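PDB 2EJB: flavin prenyltransferase UbiX from Aquifex aeolicus, which probably makes the prenylated FMN cofactor of UbiD decarboxylases by joining a dimethylallyl group from dimethylallyl monophosphate to N5 and C6 of the flavin, without a metal. Local coordinates for residues L33-R37 with N38-V42; E112-K116 with E117-L121; F168-G171 with K172-V176. One frame throughout, in Å; residues are numbered along the deposited sequence.

The three contacts are local, between neighbouring residues of one flavoprotein domain with a parallel six-stranded sheet, and they follow one another along the chain. Contact 1 leads from strand 30-35 into helix 37-45 and holds Ser36, predicted to bind FMN. Contact 2 leads from helix 106-117 into strand 121-125; its Leu121 side chain lies about 8 Å from that of Thr94, another predicted FMN residue. Contact 3, inside helix 162-176, carries Lys172, predicted to bind dimethylallyl phosphate. Contacts 1 and 3 lie on opposite sides of the chain's centre, their own centres 21 Å apart. Contacts 2 and 3 approach to about 6 Å between nearest atoms without touching.

Contact 1 (L33-R37 with N38-V42); sequences LVISR and NAKVV
Ser36 caps the helix that starts at Arg37: its OG accepts from Ala39 N at 2.8 Å, with an N-H...O angle of 135°. OG reaches this amide because it sits between the backbone N and the carbonyl carbon, chi1 74°, which turns the hydroxyl over the first turn. The same oxygen has a weak hydrogen bond with Ile8 O, a weak link from the cap to strand 3-8. Among backbone bonds, Ser36 O takes Lys40 N at 3.2 Å, and Arg37 O receives a weak bond from Val41 N at 3.3 Å. The apolar part is small. Ile35 CG2 meets Ala39 CB at 4.0 Å and also lies 4.1 Å from Lys40 CG, the isoleucine and lysine side chains crossing at about a right angle. Arg37 and Asn38 run side by side in the same direction, Arg37 NE 3.8 Å from Asn38 OD1, with guanidinium and amide planes 52° apart; Asn38 also comes close to Gly10, a predicted FMN residue. The whole is a serine N-cap at the carboxyl end of a parallel strand, the strand-to-helix turn where Rossmann-like flavoproteins commonly bind their cofactor, consistent with the predicted role of Ser36 in holding FMN.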
loop_
_atom_site.group_PDB
_atom_site.type_symbol
_atom_site.label_atom_id
_atom_site.label_comp_id
_atom_site.label_asym_id
_atom_site.label_seq_id
_atom_site.Cartn_x
_atom_site.Cartn_y
_atom_site.Cartn_z
ATOM N N LEU A 33 -2.944 12.085 -22.034
ATOM C CA LEU A 33 -3.687 11.964 -20.792
ATOM C C LEU A 33 -5.147 11.566 -20.904
ATOM O O LEU A 33 -5.881 12.061 -21.756
ATOM C CB LEU A 33 -3.596 13.291 -20.040
ATOM C CG LEU A 33 -4.407 13.421 -18.755
ATOM C CD1 LEU A 33 -3.878 12.450 -17.705
ATOM C CD2 LEU A 33 -4.309 14.856 -18.260
ATOM N N VAL A 34 -5.561 10.662 -20.026
ATOM C CA VAL A 34 -6.947 10.226 -19.985
ATOM C C VAL A 34 -7.404 10.459 -18.555
ATOM O O VAL A 34 -6.795 9.944 -17.615
ATOM C CB VAL A 34 -7.115 8.721 -20.298
ATOM C CG1 VAL A 34 -8.595 8.396 -20.409
ATOM C CG2 VAL A 34 -6.395 8.352 -21.581
ATOM N N ILE A 35 -8.465 11.242 -18.390
ATOM C CA ILE A 35 -8.992 11.534 -17.063
ATOM C C ILE A 35 -10.433 11.071 -16.943
ATOM O O ILE A 35 -11.292 11.494 -17.718
ATOM C CB ILE A 35 -8.949 13.039 -16.763
ATOM C CG1 ILE A 35 -7.557 13.590 -17.070
ATOM C CG2 ILE A 35 -9.292 13.283 -15.299
ATOM C CD1 ILE A 35 -7.445 15.090 -16.921
ATOM N N SER A 36 -10.692 10.196 -15.977
ATOM C CA SER A 36 -12.040 9.686 -15.757
ATOM C C SER A 36 -12.885 10.777 -15.099
ATOM O O SER A 36 -12.344 11.718 -14.516
ATOM C CB SER A 36 -12.006 8.452 -14.847
ATOM O OG SER A 36 -11.757 8.817 -13.500
ATOM N N ARG A 37 -14.207 10.659 -15.205
ATOM C CA ARG A 37 -15.110 11.636 -14.599
ATOM C C ARG A 37 -14.936 11.469 -13.097
ATOM O O ARG A 37 -14.851 12.447 -12.349
ATOM C CB ARG A 37 -16.563 11.335 -14.985
ATOM C CG ARG A 37 -17.111 10.105 -14.288
ATOM C CD ARG A 37 -18.328 9.502 -14.961
ATOM N NE ARG A 37 -18.526 8.144 -14.459
ATOM C CZ ARG A 37 -18.951 7.117 -15.187
ATOM N NH1 ARG A 37 -19.237 7.275 -16.474
ATOM N NH2 ARG A 37 -19.069 5.919 -14.632
ATOM N N ASN A 38 -14.875 10.208 -12.677
ATOM C CA ASN A 38 -14.707 9.858 -11.280
ATOM C C ASN A 38 -13.490 10.562 -10.699
ATOM O O ASN A 38 -13.497 10.956 -9.537
ATOM C CB ASN A 38 -14.570 8.336 -11.128
ATOM C CG ASN A 38 -15.830 7.689 -10.575
ATOM O OD1 ASN A 38 -16.635 7.119 -11.313
ATOM N ND2 ASN A 38 -16.012 7.793 -9.263
ATOM N N ALA A 39 -12.458 10.737 -11.518
ATOM C CA ALA A 39 -11.234 11.394 -11.075
ATOM C C ALA A 39 -11.416 12.901 -10.924
ATOM O O ALA A 39 -10.842 13.518 -10.026
ATOM C CB ALA A 39 -10.102 11.102 -12.051
ATOM N N LYS A 40 -12.213 13.491 -11.806
ATOM C CA LYS A 40 -12.450 14.928 -11.759
ATOM C C LYS A 40 -13.037 15.343 -10.409
ATOM O O LYS A 40 -12.518 16.241 -9.746
ATOM C CB LYS A 40 -13.394 15.350 -12.891
ATOM C CG LYS A 40 -12.901 15.018 -14.297
ATOM C CD LYS A 40 -13.268 16.121 -15.272
ATOM C CE LYS A 40 -12.806 15.845 -16.694
ATOM N NZ LYS A 40 -13.065 17.027 -17.567
ATOM N N VAL A 41 -14.111 14.676 -10.001
ATOM C CA VAL A 41 -14.761 14.987 -8.733
ATOM C C VAL A 41 -13.811 14.815 -7.551
ATOM O O VAL A 41 -13.700 15.699 -6.699
ATOM C CB VAL A 41 -16.008 14.099 -8.520
ATOM C CG1 VAL A 41 -17.007 14.343 -9.641
ATOM C CG2 VAL A 41 -15.614 12.634 -8.481
ATOM N N VAL A 42 -13.112 13.684 -7.518
ATOM C CA VAL A 42 -12.171 13.378 -6.444
ATOM C C VAL A 42 -11.136 14.472 -6.175
ATOM O O VAL A 42 -10.940 14.867 -5.027
ATOM C CB VAL A 42 -11.420 12.056 -6.730
ATOM C CG1 VAL A 42 -10.451 11.739 -5.583
ATOM C CG2 VAL A 42 -12.416 10.926 -6.898
#

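Contact 2 (E112-K116 with E117-L121); sequences EVALK and ERVPL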
loop_
_atom_site.group_PDB
_atom_site.type_symbol
_atom_site.label_atom_id
_atom_site.label_comp_id
_atom_site.label_asym_id
_atom_site.label_seq_id
_atom_site.Cartn_x
_atom_site.Cartn_y
_atom_site.Cartn_z
ATOM N N GLU A 112 -5.652 -3.093 -21.798
ATOM C CA GLU A 112 -5.726 -4.323 -22.579
ATOM C C GLU A 112 -4.739 -4.272 -23.746
ATOM O O GLU A 112 -4.097 -5.272 -24.067
ATOM C CB GLU A 112 -7.152 -4.527 -23.100
ATOM C CG GLU A 112 -7.270 -5.501 -24.263
ATOM C CD GLU A 112 -8.681 -5.581 -24.803
ATOM O OE1 GLU A 112 -9.274 -4.516 -25.077
ATOM O OE2 GLU A 112 -9.191 -6.709 -24.960
ATOM N N VAL A 113 -4.625 -3.105 -24.375
ATOM C CA VAL A 113 -3.712 -2.930 -25.504
ATOM C C VAL A 113 -2.267 -3.043 -25.043
ATOM O O VAL A 113 -1.455 -3.703 -25.690
ATOM C CB VAL A 113 -3.910 -1.559 -26.197
ATOM C CG1 VAL A 113 -2.904 -1.401 -27.333
ATOM C CG2 VAL A 113 -5.337 -1.446 -26.737
ATOM N N ALA A 114 -1.948 -2.399 -23.923
ATOM C CA ALA A 114 -0.595 -2.455 -23.379
ATOM C C ALA A 114 -0.214 -3.906 -23.109
ATOM O O ALA A 114 0.889 -4.342 -23.447
ATOM C CB ALA A 114 -0.507 -1.646 -22.076
ATOM N N LEU A 115 -1.137 -4.651 -22.503
ATOM C CA LEU A 115 -0.905 -6.056 -22.172
ATOM C C LEU A 115 -0.686 -6.931 -23.401
ATOM O O LEU A 115 0.265 -7.712 -23.439
ATOM C CB LEU A 115 -2.071 -6.611 -21.343
ATOM C CG LEU A 115 -2.198 -6.019 -19.931
ATOM C CD1 LEU A 115 -3.455 -6.544 -19.235
ATOM C CD2 LEU A 115 -0.959 -6.371 -19.132
ATOM N N LYS A 116 -1.549 -6.802 -24.409
ATOM C CA LYS A 116 -1.401 -7.613 -25.619
ATOM C C LYS A 116 -0.228 -7.174 -26.496
ATOM O O LYS A 116 0.314 -7.974 -27.258
ATOM C CB LYS A 116 -2.695 -7.608 -26.449
ATOM C CG LYS A 116 -2.985 -6.329 -27.236
ATOM C CD LYS A 116 -4.380 -6.400 -27.854
ATOM C CE LYS A 116 -4.731 -5.164 -28.684
ATOM N NZ LYS A 116 -4.103 -5.168 -30.027
ATOM N N GLU A 117 0.170 -5.910 -26.392
ATOM C CA GLU A 117 1.285 -5.408 -27.196
ATOM C C GLU A 117 2.569 -5.417 -26.374
ATOM O O GLU A 117 3.637 -5.019 -26.855
ATOM C CB GLU A 117 1.003 -3.979 -27.665
ATOM C CG GLU A 117 -0.261 -3.801 -28.493
ATOM C CD GLU A 117 -0.199 -4.475 -29.856
ATOM O OE1 GLU A 117 0.914 -4.729 -30.363
ATOM O OE2 GLU A 117 -1.276 -4.738 -30.432
ATOM N N ARG A 118 2.452 -5.876 -25.129
ATOM C CA ARG A 118 3.575 -5.937 -24.202
ATOM C C ARG A 118 4.202 -4.569 -23.965
ATOM O O ARG A 118 5.421 -4.440 -23.878
ATOM C CB ARG A 118 4.653 -6.911 -24.694
ATOM C CG ARG A 118 4.142 -8.313 -25.000
ATOM C CD ARG A 118 3.431 -8.950 -23.824
ATOM N NE ARG A 118 2.801 -10.208 -24.216
ATOM C CZ ARG A 118 3.469 -11.303 -24.568
ATOM N NH1 ARG A 118 4.797 -11.301 -24.568
ATOM N NH2 ARG A 118 2.813 -12.393 -24.937
ATOM N N VAL A 119 3.363 -3.542 -23.881
ATOM C CA VAL A 119 3.842 -2.195 -23.590
ATOM C C VAL A 119 3.838 -2.087 -22.065
ATOM O O VAL A 119 2.852 -2.453 -21.411
ATOM C CB VAL A 119 2.897 -1.120 -24.174
ATOM C CG1 VAL A 119 3.252 0.253 -23.608
ATOM C CG2 VAL A 119 2.996 -1.111 -25.698
ATOM N N PRO A 120 4.937 -1.595 -21.473
ATOM C CA PRO A 120 4.983 -1.472 -20.015
ATOM C C PRO A 120 3.704 -0.856 -19.444
ATOM O O PRO A 120 3.237 0.186 -19.914
ATOM C CB PRO A 120 6.213 -0.598 -19.787
ATOM C CG PRO A 120 7.134 -1.035 -20.915
ATOM C CD PRO A 120 6.180 -1.091 -22.091
ATOM N N LEU A 121 3.137 -1.522 -18.443
ATOM C CA LEU A 121 1.913 -1.064 -17.786
ATOM C C LEU A 121 2.186 -0.932 -16.289
ATOM O O LEU A 121 2.570 -1.904 -15.631
ATOM C CB LEU A 121 0.778 -2.064 -18.020
ATOM C CG LEU A 121 -0.545 -1.743 -17.309
ATOM C CD1 LEU A 121 -1.141 -0.437 -17.855
ATOM C CD2 LEU A 121 -1.514 -2.890 -17.501
#
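A Schellman motif ends helix 106-117 and turns the chain toward strand 121-125, the helix-to-strand return of this alternating alpha/beta fold. Arg118 leaves the helix with positive phi, 59°, and the amides around it bond back into the last turn. Val119 N gives its hydrogen to Ala114 O at 2.6 Å, the six-to-one bond of the motif. Arg118 N makes a longer, weak bond to Leu115 O at 3.3 Å, and Glu117 N keeps the helical bond to Val113 O. Beneath the turn Ala114 CB faces Val119 CB at 4.0 Å, the hydrophobic contact that usually accompanies such a cap; Leu79 of helix 76-79 packs against both residues. Further along, Leu121 reaches back to the helix, its CD2 3.9 Å from Leu115 CD2, the two side chains crossing obliquely. Glu117 lies alongside the buried Val113, CG to CG1 3.8 Å. The neighbouring Lys116 runs beside Glu117 in the same direction and bends only at its last torsion, chi4 78°, which brings the ammonium group to the carboxylate. This salt bridge joins Lys116 NZ to Glu117 OE2 at 2.9 Å, through the anti lone pair of that oxygen.

Contact 3 (F168-G171 with K172-V176); sequences FVVG and KLLDV
Phe168 and Lys172 run side by side, pointing the same way, one helical turn apart. The ring meets the lysine stem obliquely, Phe168 CZ lying 4.1 Å from Lys172 CG, and Phe168 O accepts Lys172 N at 3.0 Å. With CG anti to the backbone N (chi1 170°) the ring lies alongside the lysine stem; it also packs on Arg126 of the second subunit. Beyond CG the lysine bends at chi2, -70°, then runs straight to NZ, which hydrogen-bonds Ala128 O of the second subunit. Val169 comes next: its CG1 touches Leu173 CD1 at 4.3 Å, and its carbonyl accepts Leu173 N. Leu173 continues onto Val122 and Leu124 of strand 121-125, setting this face of the helix against the sheet. Val170 repeats the pattern with Leu174, CG1 to CD1 4.3 Å, on a face directed at helix 14-26, where Leu174 meets Val23 and Leu24. Gly171 O accepts Asp175 N at 2.9 Å; the carboxylate of Asp175 has its own partner, OD1 being hydrogen-bonded to His181 NE2. The four i to i+4 bonds make two regular turns of alpha-helix, packed on the sheet and helix 14-26 and bordering the subunit interface; Lys172, and Tyr156 close to Phe168, are predicted to bind dimethylallyl phosphate.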
loop_
_atom_site.group_PDB
_atom_site.type_symbol
_atom_site.label_atom_id
_atom_site.label_comp_id
_atom_site.label_asym_id
_atom_site.label_seq_id
_atom_site.Cartn_x
_atom_site.Cartn_y
_atom_site.Cartn_z
ATOM N N PHE A 168 7.892 10.693 -3.091
ATOM C CA PHE A 168 8.483 9.369 -2.911
ATOM C C PHE A 168 7.782 8.378 -3.832
ATOM O O PHE A 168 8.421 7.666 -4.607
ATOM C CB PHE A 168 8.335 8.885 -1.466
ATOM C CG PHE A 168 8.702 7.437 -1.282
ATOM C CD1 PHE A 168 10.035 7.047 -1.188
ATOM C CD2 PHE A 168 7.718 6.453 -1.276
ATOM C CE1 PHE A 168 10.383 5.694 -1.099
ATOM C CE2 PHE A 168 8.054 5.099 -1.190
ATOM C CZ PHE A 168 9.391 4.721 -1.102
ATOM N N VAL A 169 6.457 8.338 -3.742
ATOM C CA VAL A 169 5.670 7.430 -4.561
ATOM C C VAL A 169 5.857 7.734 -6.052
ATOM O O VAL A 169 6.001 6.817 -6.864
ATOM C CB VAL A 169 4.180 7.518 -4.192
ATOM C CG1 VAL A 169 3.372 6.559 -5.050
ATOM C CG2 VAL A 169 4.003 7.184 -2.711
ATOM N N VAL A 170 5.863 9.017 -6.405
ATOM C CA VAL A 170 6.052 9.419 -7.795
ATOM C C VAL A 170 7.429 8.970 -8.286
ATOM O O VAL A 170 7.584 8.558 -9.433
ATOM C CB VAL A 170 5.926 10.951 -7.961
ATOM C CG1 VAL A 170 6.193 11.350 -9.406
ATOM C CG2 VAL A 170 4.534 11.396 -7.558
ATOM N N GLY A 171 8.422 9.048 -7.408
ATOM C CA GLY A 171 9.764 8.633 -7.776
ATOM C C GLY A 171 9.818 7.134 -8.016
ATOM O O GLY A 171 10.548 6.654 -8.888
ATOM N N LYS A 172 9.048 6.390 -7.228
ATOM C CA LYS A 172 8.989 4.943 -7.364
ATOM C C LYS A 172 8.381 4.590 -8.716
ATOM O O LYS A 172 8.841 3.678 -9.399
ATOM C CB LYS A 172 8.140 4.338 -6.239
ATOM C CG LYS A 172 8.942 3.848 -5.043
ATOM C CD LYS A 172 9.746 2.612 -5.425
ATOM C CE LYS A 172 10.450 1.999 -4.230
ATOM N NZ LYS A 172 11.236 0.790 -4.618
ATOM N N LEU A 173 7.343 5.328 -9.096
ATOM C CA LEU A 173 6.672 5.092 -10.367
ATOM C C LEU A 173 7.595 5.351 -11.546
ATOM O O LEU A 173 7.575 4.616 -12.530
ATOM C CB LEU A 173 5.432 5.970 -10.466
ATOM C CG LEU A 173 4.315 5.517 -9.527
ATOM C CD1 LEU A 173 3.265 6.613 -9.394
ATOM C CD2 LEU A 173 3.702 4.222 -10.068
ATOM N N LEU A 174 8.401 6.400 -11.447
ATOM C CA LEU A 174 9.326 6.720 -12.519
ATOM C C LEU A 174 10.443 5.684 -12.589
ATOM O O LEU A 174 10.871 5.307 -13.676
ATOM C CB LEU A 174 9.894 8.132 -12.332
ATOM C CG LEU A 174 8.873 9.232 -12.672
ATOM C CD1 LEU A 174 9.379 10.577 -12.189
ATOM C CD2 LEU A 174 8.595 9.252 -14.169
ATOM N N ASP A 175 10.908 5.210 -11.435
ATOM C CA ASP A 175 11.964 4.203 -11.415
ATOM C C ASP A 175 11.507 2.925 -12.105
ATOM O O ASP A 175 12.317 2.207 -12.690
ATOM C CB ASP A 175 12.386 3.868 -9.980
ATOM C CG ASP A 175 13.126 5.004 -9.308
ATOM O OD1 ASP A 175 13.666 5.874 -10.028
ATOM O OD2 ASP A 175 13.183 5.015 -8.059
ATOM N N VAL A 176 10.210 2.633 -12.026
ATOM C CA VAL A 176 9.682 1.435 -12.660
ATOM C C VAL A 176 10.017 1.437 -14.150
ATOM O O VAL A 176 10.348 0.399 -14.723
ATOM C CB VAL A 176 8.153 1.325 -12.490
ATOM C CG1 VAL A 176 7.621 0.149 -13.305
ATOM C CG2 VAL A 176 7.807 1.141 -11.020
#